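Local coordinates for protein putative rRNA methyltransferase (Sorangium cellulosum, PDB 4RX1) that probably transfers a methyl group from S-adenosylmethionine to an adenine base of 16S ribosomal RNA, at residues Thr102-Trp107 and Ile136-Gln141; Val27-Gly32 and Gly96-Leu101. All coordinates share one frame; numbering follows the deposited sequence.

Interaction 1 of 2, residues Thr102-Trp107 and Ile136-Gln141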
loop_
_atom_site.group_PDB
_atom_site.type_symbol
_atom_site.label_atom_id
_atom_site.label_comp_id
_atom_site.label_asym_id
_atom_site.label_seq_id
_atom_site.Cartn_x
_atom_site.Cartn_y
_atom_site.Cartn_z
ATOM N N THR A 102 1.796 -1.928 -2.081
ATOM C CA THR A 102 1.026 -2.714 -1.130
ATOM C C THR A 102 -0.008 -1.889 -0.411
ATOM O O THR A 102 0.249 -0.732 -0.029
ATOM C CB THR A 102 1.911 -3.393 -0.049
ATOM O OG1 THR A 102 2.593 -2.388 0.724
ATOM C CG2 THR A 102 2.910 -4.343 -0.688
ATOM N N LEU A 103 -1.170 -2.501 -0.209
ATOM C CA LEU A 103 -2.168 -1.980 0.719
ATOM C C LEU A 103 -2.483 -3.088 1.705
ATOM O O LEU A 103 -3.096 -4.096 1.347
ATOM C CB LEU A 103 -3.423 -1.540 -0.018
ATOM C CG LEU A 103 -3.147 -0.510 -1.114
ATOM C CD1 LEU A 103 -3.524 -1.081 -2.483
ATOM C CD2 LEU A 103 -3.860 0.800 -0.832
ATOM N N ASN A 104 -1.999 -2.915 2.929
ATOM C CA ASN A 104 -2.163 -3.886 4.002
ATOM C C ASN A 104 -3.267 -3.448 4.964
ATOM O O ASN A 104 -3.127 -2.424 5.640
ATOM C CB ASN A 104 -0.843 -4.050 4.770
ATOM C CG ASN A 104 0.264 -4.622 3.902
ATOM O OD1 ASN A 104 0.028 -5.533 3.113
ATOM N ND2 ASN A 104 1.471 -4.077 4.030
ATOM N N PHE A 105 -4.356 -4.213 5.010
ATOM C CA PHE A 105 -5.493 -3.910 5.883
ATOM C C PHE A 105 -5.955 -2.447 5.804
ATOM O O PHE A 105 -5.989 -1.732 6.806
ATOM C CB PHE A 105 -5.164 -4.319 7.333
ATOM C CG PHE A 105 -4.822 -5.778 7.479
ATOM C CD1 PHE A 105 -5.782 -6.754 7.255
ATOM C CD2 PHE A 105 -3.534 -6.186 7.802
ATOM C CE1 PHE A 105 -5.467 -8.120 7.363
ATOM C CE2 PHE A 105 -3.221 -7.545 7.917
ATOM C CZ PHE A 105 -4.191 -8.505 7.698
ATOM N N PRO A 106 -6.320 -1.989 4.608
ATOM C CA PRO A 106 -6.771 -0.589 4.540
ATOM C C PRO A 106 -8.062 -0.406 5.334
ATOM O O PRO A 106 -8.866 -1.344 5.408
ATOM C CB PRO A 106 -7.072 -0.396 3.054
ATOM C CG PRO A 106 -7.395 -1.796 2.563
ATOM C CD PRO A 106 -6.465 -2.695 3.323
ATOM N N TRP A 107 -8.257 0.769 5.924
ATOM C CA TRP A 107 -9.529 1.091 6.576
ATOM C C TRP A 107 -10.720 1.044 5.589
ATOM O O TRP A 107 -10.541 0.954 4.363
ATOM C CB TRP A 107 -9.413 2.451 7.252
ATOM C CG TRP A 107 -8.495 2.419 8.446
ATOM C CD1 TRP A 107 -7.876 1.309 8.992
ATOM C CD2 TRP A 107 -8.073 3.536 9.229
ATOM N NE1 TRP A 107 -7.110 1.677 10.075
ATOM C CE2 TRP A 107 -7.210 3.045 10.244
ATOM C CE3 TRP A 107 -8.344 4.916 9.182
ATOM C CZ2 TRP A 107 -6.620 3.871 11.194
ATOM C CZ3 TRP A 107 -7.761 5.743 10.134
ATOM C CH2 TRP A 107 -6.907 5.217 11.128
ATOM N N ILE A 136 -0.723 -5.102 -4.684
ATOM C CA ILE A 136 -1.018 -6.218 -3.784
ATOM C C ILE A 136 -1.821 -5.732 -2.571
ATOM O O ILE A 136 -1.351 -4.897 -1.798
ATOM C CB ILE A 136 0.294 -6.887 -3.301
ATOM C CG1 ILE A 136 1.134 -7.313 -4.507
ATOM C CG2 ILE A 136 0.023 -8.109 -2.412
ATOM C CD1 ILE A 136 2.397 -8.055 -4.119
ATOM N N ALA A 137 -3.024 -6.267 -2.400
ATOM C CA ALA A 137 -3.909 -5.809 -1.338
ATOM C C ALA A 137 -4.296 -6.949 -0.438
ATOM O O ALA A 137 -4.618 -8.047 -0.917
ATOM C CB ALA A 137 -5.162 -5.133 -1.905
ATOM N N LEU A 138 -4.214 -6.692 0.868
ATOM C CA LEU A 138 -4.650 -7.632 1.897
ATOM C C LEU A 138 -5.928 -7.064 2.492
ATOM O O LEU A 138 -5.904 -6.032 3.163
ATOM C CB LEU A 138 -3.589 -7.798 2.978
ATOM C CG LEU A 138 -2.467 -8.792 2.696
ATOM C CD1 LEU A 138 -1.509 -8.911 3.903
ATOM C CD2 LEU A 138 -3.050 -10.153 2.329
ATOM N N LEU A 139 -7.048 -7.727 2.229
ATOM C CA LEU A 139 -8.340 -7.132 2.506
ATOM C C LEU A 139 -9.016 -7.835 3.671
ATOM O O LEU A 139 -9.179 -9.054 3.650
ATOM C CB LEU A 139 -9.201 -7.231 1.260
ATOM C CG LEU A 139 -8.608 -6.445 0.091
ATOM C CD1 LEU A 139 -9.577 -6.427 -1.065
ATOM C CD2 LEU A 139 -8.210 -5.015 0.495
ATOM N N ASN A 140 -9.431 -7.064 4.675
ATOM C CA ASN A 140 -10.107 -7.617 5.844
ATOM C C ASN A 140 -11.163 -6.665 6.405
ATOM O O ASN A 140 -10.902 -5.473 6.595
ATOM C CB ASN A 140 -9.091 -7.955 6.926
ATOM C CG ASN A 140 -9.733 -8.600 8.140
ATOM O OD1 ASN A 140 -10.383 -7.924 8.945
ATOM N ND2 ASN A 140 -9.552 -9.907 8.285
ATOM N N GLN A 141 -12.338 -7.205 6.716
ATOM C CA GLN A 141 -13.485 -6.367 7.065
ATOM C C GLN A 141 -13.572 -6.045 8.555
ATOM O O GLN A 141 -14.446 -5.279 8.985
ATOM C CB GLN A 141 -14.787 -7.007 6.579
ATOM C CG GLN A 141 -14.915 -7.030 5.064
ATOM C CD GLN A 141 -16.328 -7.270 4.585
ATOM O OE1 GLN A 141 -17.280 -7.238 5.357
ATOM N NE2 GLN A 141 -16.469 -7.523 3.303
HETATM O O HOH W 1 -8.749 -4.128 5.081
#
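The ring of Phe105 turns one edge to Asn140, and its CD1 lies 3.5 Å from Asn140 CB, near the ring plane. This contact sits at the C-terminal ends of two parallel strands, 98-104 and 133-140, central in the seven-stranded sheet of a Rossmann-like methyltransferase. With CG anti to its backbone N (chi1 -177°), Asn140 offers its CB, not its amide, to the ring edge; the amide plane is turned 72° from the ring. The amide oxygen OD1 is hydrogen-bonded to Ser142 OG. On the sheet face of Thr102 and Ile136, the OD1 of Asn104 lies 3.8 Å from Leu138 CD1. Pro106 packs its CG against Leu139 CD2 at 3.9 Å, and helix 108-115 also covers Leu139. Between the backbones, Leu103 donates its N-H to Ile136 O and accepts from Leu138 N. Leu138 O then takes the N-H of Phe105, a more bent bond of 137° at the hydrogen, just past the end of strand 98-104. Farther out a water joins the two segments. It donates to Pro106 O at 2.8 Å and accepts from Asn140 N at 3.0 Å.

Interaction 2 of 2, residues Val27-Gly32 and Gly96-Leu101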
loop_
_atom_site.group_PDB
_atom_site.type_symbol
_atom_site.label_atom_id
_atom_site.label_comp_id
_atom_site.label_asym_id
_atom_site.label_seq_id
_atom_site.Cartn_x
_atom_site.Cartn_y
_atom_site.Cartn_z
ATOM N N VAL A 27 11.582 -0.669 -6.338
ATOM C CA VAL A 27 10.920 0.282 -5.466
ATOM C C VAL A 27 9.623 -0.306 -4.933
ATOM O O VAL A 27 8.782 -0.779 -5.704
ATOM C CB VAL A 27 10.605 1.611 -6.202
ATOM C CG1 VAL A 27 9.669 2.482 -5.363
ATOM C CG2 VAL A 27 11.886 2.357 -6.571
ATOM N N LEU A 28 9.456 -0.241 -3.612
ATOM C CA LEU A 28 8.229 -0.677 -2.960
ATOM C C LEU A 28 7.535 0.521 -2.310
ATOM O O LEU A 28 8.169 1.355 -1.646
ATOM C CB LEU A 28 8.513 -1.758 -1.901
ATOM C CG LEU A 28 7.388 -1.963 -0.859
ATOM C CD1 LEU A 28 6.167 -2.686 -1.464
ATOM C CD2 LEU A 28 7.875 -2.669 0.429
ATOM N N ILE A 29 6.225 0.610 -2.495
ATOM C CA ILE A 29 5.462 1.654 -1.829
ATOM C C ILE A 29 4.307 1.054 -1.036
ATOM O O ILE A 29 3.498 0.304 -1.584
ATOM C CB ILE A 29 4.964 2.707 -2.831
ATOM C CG1 ILE A 29 6.164 3.339 -3.547
ATOM C CG2 ILE A 29 4.134 3.767 -2.121
ATOM C CD1 ILE A 29 5.791 4.247 -4.714
ATOM N N ASP A 30 4.253 1.359 0.255
ATOM C CA ASP A 30 3.177 0.879 1.109
ATOM C C ASP A 30 2.221 2.017 1.451
ATOM O O ASP A 30 2.586 2.930 2.212
ATOM C CB ASP A 30 3.754 0.303 2.398
ATOM C CG ASP A 30 2.707 -0.403 3.241
ATOM O OD1 ASP A 30 1.761 -0.965 2.644
ATOM O OD2 ASP A 30 2.829 -0.390 4.492
ATOM N N VAL A 31 1.003 1.963 0.897
ATOM C CA VAL A 31 0.019 3.035 1.078
ATOM C C VAL A 31 -0.898 2.774 2.280
ATOM O O VAL A 31 -1.539 1.717 2.354
ATOM C CB VAL A 31 -0.837 3.243 -0.208
ATOM C CG1 VAL A 31 -1.947 4.282 0.019
ATOM C CG2 VAL A 31 0.043 3.669 -1.376
ATOM N N GLY A 32 -0.961 3.738 3.209
ATOM C CA GLY A 32 -1.696 3.569 4.458
ATOM C C GLY A 32 -0.868 2.693 5.387
ATOM O O GLY A 32 -1.346 1.666 5.884
ATOM N N GLY A 96 4.825 6.693 -10.968
ATOM C CA GLY A 96 5.491 5.711 -11.813
ATOM C C GLY A 96 6.719 5.018 -11.240
ATOM O O GLY A 96 7.472 4.382 -11.976
ATOM N N LEU A 97 6.932 5.121 -9.934
ATOM C CA LEU A 97 8.150 4.571 -9.337
ATOM C C LEU A 97 8.049 3.125 -8.841
ATOM O O LEU A 97 9.046 2.412 -8.830
ATOM C CB LEU A 97 8.610 5.449 -8.180
ATOM C CG LEU A 97 9.113 6.849 -8.486
ATOM C CD1 LEU A 97 9.393 7.512 -7.163
ATOM C CD2 LEU A 97 10.381 6.784 -9.319
ATOM N N ALA A 98 6.861 2.698 -8.419
ATOM C CA ALA A 98 6.721 1.422 -7.711
ATOM C C ALA A 98 6.702 0.152 -8.598
ATOM O O ALA A 98 5.939 0.076 -9.561
ATOM C CB ALA A 98 5.500 1.459 -6.800
ATOM N N HIS A 99 7.561 -0.819 -8.268
ATOM C CA HIS A 99 7.461 -2.178 -8.805
ATOM C C HIS A 99 6.343 -2.906 -8.077
ATOM O O HIS A 99 5.584 -3.669 -8.682
ATOM C CB HIS A 99 8.756 -2.980 -8.584
ATOM C CG HIS A 99 9.909 -2.506 -9.401
ATOM N ND1 HIS A 99 10.660 -1.395 -9.068
ATOM C CD2 HIS A 99 10.403 -2.948 -10.588
ATOM C CE1 HIS A 99 11.587 -1.204 -9.989
ATOM N NE2 HIS A 99 11.444 -2.117 -10.927
ATOM N N THR A 100 6.267 -2.676 -6.768
ATOM C CA THR A 100 5.276 -3.306 -5.905
ATOM C C THR A 100 4.585 -2.237 -5.062
ATOM O O THR A 100 5.248 -1.424 -4.394
ATOM C CB THR A 100 5.929 -4.356 -4.970
ATOM O OG1 THR A 100 6.674 -5.291 -5.756
ATOM C CG2 THR A 100 4.876 -5.115 -4.146
ATOM N N LEU A 101 3.252 -2.225 -5.110
ATOM C CA LEU A 101 2.477 -1.287 -4.316
ATOM C C LEU A 101 1.633 -2.125 -3.385
ATOM O O LEU A 101 0.816 -2.925 -3.848
ATOM C CB LEU A 101 1.565 -0.427 -5.195
ATOM C CG LEU A 101 0.869 0.753 -4.491
ATOM C CD1 LEU A 101 0.435 1.779 -5.520
ATOM C CD2 LEU A 101 -0.323 0.359 -3.628
#
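His99 and Val27 meet through ring and backbone. The imidazole ND1 accepts the N-H of Val27 at 3.0 Å, with the donor tilted 30° out of the ring plane. The CG of His99 stands beside its own backbone N (chi1 -69°), which swings the ring back to the start of strand 26-31. The carbonyl of Val27 answers in the other direction: its O takes the N-H of His99 at 2.8 Å, and a weak, longer bond from Thr100 N reaches the same oxygen. A leucine in place of His99 would probably leave the N-H of Val27 without this acceptor, and the corner tied to Val27 by backbone bonds alone. Val27 CB approaches Leu97 O obliquely, at 3.2 Å, and both of its methyls flank that oxygen. Beyond the corner at His99, strand 98-104 continues parallel to strand 26-31 in the middle of the Rossmann-like sheet. Thr100 O accepts the N-H of Ile29 at 2.9 Å, almost straight on. Leu28 has its CG anti to the backbone N (chi1 161°), which brings CD1 to 3.3 Å from Thr100 O and 3.8 Å from Thr100 CG2. Helix 37-45 touches Leu28 on this face. Ile29 points to the other face with Leu101. The CD1 of Ile29 presses on Ala98 CB at 3.5 Å. Further along, Val31 and Leu101 lie askew to each other, with CG2 of Val31 meeting CD2 of Leu101.

Interactions 1 and 2 share strand 98-104, which has strand 26-31 along one edge and strand 133-140 along the other. Their centres are about 14 Å apart. Interaction 2 holds the beginning of the shared strand and interaction 1 its end. Leu101 O, from interaction 2, probably accepts a hydrogen bond from Ile136 N of interaction 1 at 2.8 Å. Thr102 OG1 is probably hydrogen-bonded to Asp30 OD1 at 2.5 Å, and Thr102 CG2 packs on Leu28 CD1 at 3.7 Å. A glycerol, probably from crystallisation, is hydrogen-bonded to both Asn104 O and Gly32 O. It lies at the C-terminal ends of these strands, where methyltransferases of this fold usually bind S-adenosylmethionine.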